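PDB 5TIP: major capsid protein from Paramecium bursaria Chlorella virus 1, which self-assembles as trimers into the pseudo T=169 icosahedral capsid of this large chlorovirus, forming the bulk of its glycoprotein shell. Local coordinates for residues D68-F73 / R145-L150. Numbering follows the deposited sequence.
Sequences DIVVEF and RFYVPL
Glu-72 and Tyr-147 face each other as a non-hydrogen-bonded antiparallel pair, and the glutamate shows how a charged side chain can be accommodated on the buried surface of a capsid sheet. Its CB sits 3.8 Å from Phe-146 O. With CG anti to the carbonyl carbon (chi1 -65°) and the chain extended beyond it, the side chain rises beside the tyrosine, pointing the same way: CG lies 3.6 Å from Tyr-147 CD2, and CD follows along CE2. The carboxylate, turned 78° from the ring plane, brings OE2 to the ring edge, 3.3 Å from Tyr-147 CE2. Its two oxygens then divide the work. OE1 takes a weak, bent bond from Arg-145 NH1 (3.0 Å, 131° at the hydrogen), part of a salt bridge; the arginine chain bends at chi3 to bring NH1 there. OE2 accepts a hydrogen bond from a water and forms a salt bridge with Arg-328 of a second subunit. Arg-145 forms a salt bridge with Glu-400, and Tyr-147 OH a hydrogen bond with Ser-331, both of that second subunit, so this face, which also carries Val-70 and Pro-149, belongs to the trimer interface. Beneath it the backbones are joined by reciprocal bonds between Val-71 and Val-148 and between Phe-73 and Phe-146, with Leu-150 N continuing the pairing to Ile-69 O. The other face is apolar: Val-148 CG2 meets the edge of the Phe-73 ring at CD2, 4.0 Å away, and Ile-69 CG2 touches Leu-150 CD1. The pair belongs to the N-terminal of the family's two jelly rolls. Strand 200-210 flanks 65-76 through backbone bonds, strands 172-178 and 92-99 of the facing sheet pack on the apolar side, and helix 87-91 covers Phe-73, Phe-146 and Val-148.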
ATOM      1  N   ASP A  68      17.161  13.290   6.408  1.00 26.61           N
ATOM      2  CA  ASP A  68      15.833  13.880   6.507  1.00 27.22           C
ATOM      3  C   ASP A  68      15.905  15.291   7.075  1.00 25.84           C
ATOM      4  O   ASP A  68      16.718  15.585   7.955  1.00 24.64           O
ATOM      5  CB  ASP A  68      14.938  13.010   7.387  1.00 32.80           C
ATOM      6  CG  ASP A  68      14.835  11.587   6.884  1.00 40.03           C
ATOM      7  OD1 ASP A  68      14.680  11.395   5.661  1.00 42.79           O
ATOM      8  OD2 ASP A  68      14.917  10.656   7.714  1.00 44.62           O
ATOM      9  N   ILE A  69      15.051  16.172   6.557  1.00 25.35           N
ATOM     10  CA  ILE A  69      14.886  17.526   7.071  1.00 24.52           C
ATOM     11  C   ILE A  69      13.396  17.796   7.217  1.00 26.61           C
ATOM     12  O   ILE A  69      12.635  17.629   6.257  1.00 26.14           O
ATOM     13  CB  ILE A  69      15.538  18.580   6.154  1.00 23.47           C
ATOM     14  CG1 ILE A  69      17.048  18.356   6.061  1.00 22.54           C
ATOM     15  CG2 ILE A  69      15.237  19.982   6.660  1.00 26.19           C
ATOM     16  CD1 ILE A  69      17.779  19.429   5.282  1.00 23.48           C
ATOM     17  N   VAL A  70      12.979  18.212   8.411  1.00 31.24           N
ATOM     18  CA  VAL A  70      11.576  18.467   8.715  1.00 28.04           C
ATOM     19  C   VAL A  70      11.431  19.897   9.217  1.00 25.33           C
ATOM     20  O   VAL A  70      12.228  20.361  10.040  1.00 24.50           O
ATOM     21  CB  VAL A  70      11.026  17.466   9.753  1.00 30.53           C
ATOM     22  CG1 VAL A  70       9.561  17.747  10.046  1.00 31.47           C
ATOM     23  CG2 VAL A  70      11.208  16.039   9.264  1.00 32.00           C
ATOM     24  N   VAL A  71      10.414  20.592   8.716  1.00 24.32           N
ATOM     25  CA  VAL A  71      10.071  21.937   9.163  1.00 24.67           C
ATOM     26  C   VAL A  71       8.837  21.834  10.047  1.00 27.63           C
ATOM     27  O   VAL A  71       7.783  21.364   9.603  1.00 31.93           O
ATOM     28  CB  VAL A  71       9.821  22.880   7.976  1.00 24.71           C
ATOM     29  CG1 VAL A  71       9.413  24.262   8.471  1.00 25.64           C
ATOM     30  CG2 VAL A  71      11.056  22.962   7.092  1.00 25.30           C
ATOM     31  N   GLU A  72       8.965  22.264  11.298  1.00 26.02           N
ATOM     32  CA  GLU A  72       7.859  22.235  12.244  1.00 26.88           C
ATOM     33  C   GLU A  72       7.165  23.590  12.274  1.00 28.33           C
ATOM     34  O   GLU A  72       7.824  24.629  12.379  1.00 30.68           O
ATOM     35  CB  GLU A  72       8.345  21.858  13.645  1.00 28.44           C
ATOM     36  CG  GLU A  72       8.897  20.443  13.746  1.00 30.66           C
ATOM     37  CD  GLU A  72       9.165  20.017  15.177  1.00 32.98           C
ATOM     38  OE1 GLU A  72       8.838  20.791  16.101  1.00 35.03           O
ATOM     39  OE2 GLU A  72       9.709  18.910  15.380  1.00 33.80           O
ATOM     40  N   PHE A  73       5.838  23.572  12.181  1.00 27.90           N
ATOM     41  CA  PHE A  73       5.018  24.761  12.341  1.00 30.23           C
ATOM     42  C   PHE A  73       4.017  24.548  13.468  1.00 29.95           C
ATOM     43  O   PHE A  73       3.583  23.423  13.733  1.00 34.33           O
ATOM     44  CB  PHE A  73       4.251  25.121  11.060  1.00 29.35           C
ATOM     45  CG  PHE A  73       5.113  25.666   9.959  1.00 28.62           C
ATOM     46  CD1 PHE A  73       5.809  26.851  10.128  1.00 28.66           C
ATOM     47  CD2 PHE A  73       5.193  25.016   8.738  1.00 30.86           C
ATOM     48  CE1 PHE A  73       6.591  27.363   9.110  1.00 30.09           C
ATOM     49  CE2 PHE A  73       5.972  25.524   7.716  1.00 31.61           C
ATOM     50  CZ  PHE A  73       6.673  26.699   7.902  1.00 30.44           C
ATOM     51  N   ARG A 145       0.629  21.289  16.160  1.00 25.11           N
ATOM     52  CA  ARG A 145       1.978  21.318  15.613  1.00 22.68           C
ATOM     53  C   ARG A 145       2.015  20.525  14.316  1.00 25.90           C
ATOM     54  O   ARG A 145       1.519  19.395  14.256  1.00 26.56           O
ATOM     55  CB  ARG A 145       2.988  20.749  16.609  1.00 24.50           C
ATOM     56  CG  ARG A 145       4.417  20.735  16.087  1.00 24.43           C
ATOM     57  CD  ARG A 145       5.401  20.363  17.180  1.00 25.15           C
ATOM     58  NE  ARG A 145       5.294  21.267  18.319  1.00 26.06           N
ATOM     59  CZ  ARG A 145       6.041  22.352  18.483  1.00 27.82           C
ATOM     60  NH1 ARG A 145       6.956  22.671  17.579  1.00 28.72           N
ATOM     61  NH2 ARG A 145       5.874  23.118  19.552  1.00 27.72           N
ATOM     62  N   PHE A 146       2.606  21.115  13.285  1.00 28.52           N
ATOM     63  CA  PHE A 146       2.672  20.506  11.968  1.00 25.86           C
ATOM     64  C   PHE A 146       4.115  20.177  11.615  1.00 25.85           C
ATOM     65  O   PHE A 146       5.054  20.810  12.104  1.00 24.06           O
ATOM     66  CB  PHE A 146       2.078  21.427  10.902  1.00 24.18           C
ATOM     67  CG  PHE A 146       0.630  21.759  11.118  1.00 25.57           C
ATOM     68  CD1 PHE A 146      -0.361  20.887  10.698  1.00 25.63           C
ATOM     69  CD2 PHE A 146       0.257  22.946  11.723  1.00 27.03           C
ATOM     70  CE1 PHE A 146      -1.696  21.187  10.888  1.00 25.82           C
ATOM     71  CE2 PHE A 146      -1.079  23.252  11.915  1.00 28.25           C
ATOM     72  CZ  PHE A 146      -2.057  22.371  11.495  1.00 27.51           C
ATOM     73  N   TYR A 147       4.279  19.179  10.751  1.00 25.10           N
ATOM     74  CA  TYR A 147       5.592  18.707  10.325  1.00 24.51           C
ATOM     75  C   TYR A 147       5.590  18.613   8.806  1.00 27.76           C
ATOM     76  O   TYR A 147       4.907  17.757   8.235  1.00 31.79           O
ATOM     77  CB  TYR A 147       5.921  17.350  10.946  1.00 22.76           C
ATOM     78  CG  TYR A 147       5.813  17.297  12.453  1.00 20.40           C
ATOM     79  CD1 TYR A 147       4.610  16.989  13.072  1.00 22.87           C
ATOM     80  CD2 TYR A 147       6.921  17.525  13.255  1.00 21.11           C
ATOM     81  CE1 TYR A 147       4.511  16.926  14.449  1.00 23.30           C
ATOM     82  CE2 TYR A 147       6.832  17.462  14.632  1.00 23.09           C
ATOM     83  CZ  TYR A 147       5.626  17.163  15.222  1.00 23.75           C
ATOM     84  OH  TYR A 147       5.535  17.102  16.593  1.00 26.87           O
ATOM     85  N   VAL A 148       6.352  19.484   8.152  1.00 28.35           N
ATOM     86  CA  VAL A 148       6.449  19.500   6.696  1.00 27.40           C
ATOM     87  C   VAL A 148       7.782  18.861   6.315  1.00 27.14           C
ATOM     88  O   VAL A 148       8.837  19.475   6.544  1.00 30.00           O
ATOM     89  CB  VAL A 148       6.333  20.922   6.136  1.00 27.78           C
ATOM     90  CG1 VAL A 148       6.314  20.890   4.618  1.00 27.15           C
ATOM     91  CG2 VAL A 148       5.083  21.602   6.674  1.00 28.41           C
ATOM     92  N   PRO A 149       7.790  17.650   5.755  1.00 27.13           N
ATOM     93  CA  PRO A 149       9.060  17.020   5.366  1.00 24.70           C
ATOM     94  C   PRO A 149       9.506  17.500   3.991  1.00 23.17           C
ATOM     95  O   PRO A 149       8.715  17.550   3.047  1.00 22.19           O
ATOM     96  CB  PRO A 149       8.722  15.526   5.355  1.00 25.38           C
ATOM     97  CG  PRO A 149       7.268  15.493   4.993  1.00 27.13           C
ATOM     98  CD  PRO A 149       6.642  16.745   5.568  1.00 26.13           C
ATOM     99  N   LEU A 150      10.782  17.854   3.882  1.00 23.31           N
ATOM    100  CA  LEU A 150      11.336  18.263   2.602  1.00 24.92           C
ATOM    101  C   LEU A 150      11.621  17.036   1.745  1.00 25.58           C
ATOM    102  O   LEU A 150      11.860  15.938   2.255  1.00 23.88           O
ATOM    103  CB  LEU A 150      12.614  19.079   2.797  1.00 28.18           C
ATOM    104  CG  LEU A 150      12.477  20.390   3.575  1.00 27.96           C
ATOM    105  CD1 LEU A 150      13.779  21.179   3.534  1.00 28.35           C
ATOM    106  CD2 LEU A 150      11.320  21.225   3.045  1.00 24.51           C
TER
HETATM  107  O   HOH W   1      12.534  14.984   4.789  1.00 35.90           O
HETATM  108  O   HOH W   2       8.491  18.168  17.884  1.00 46.55           O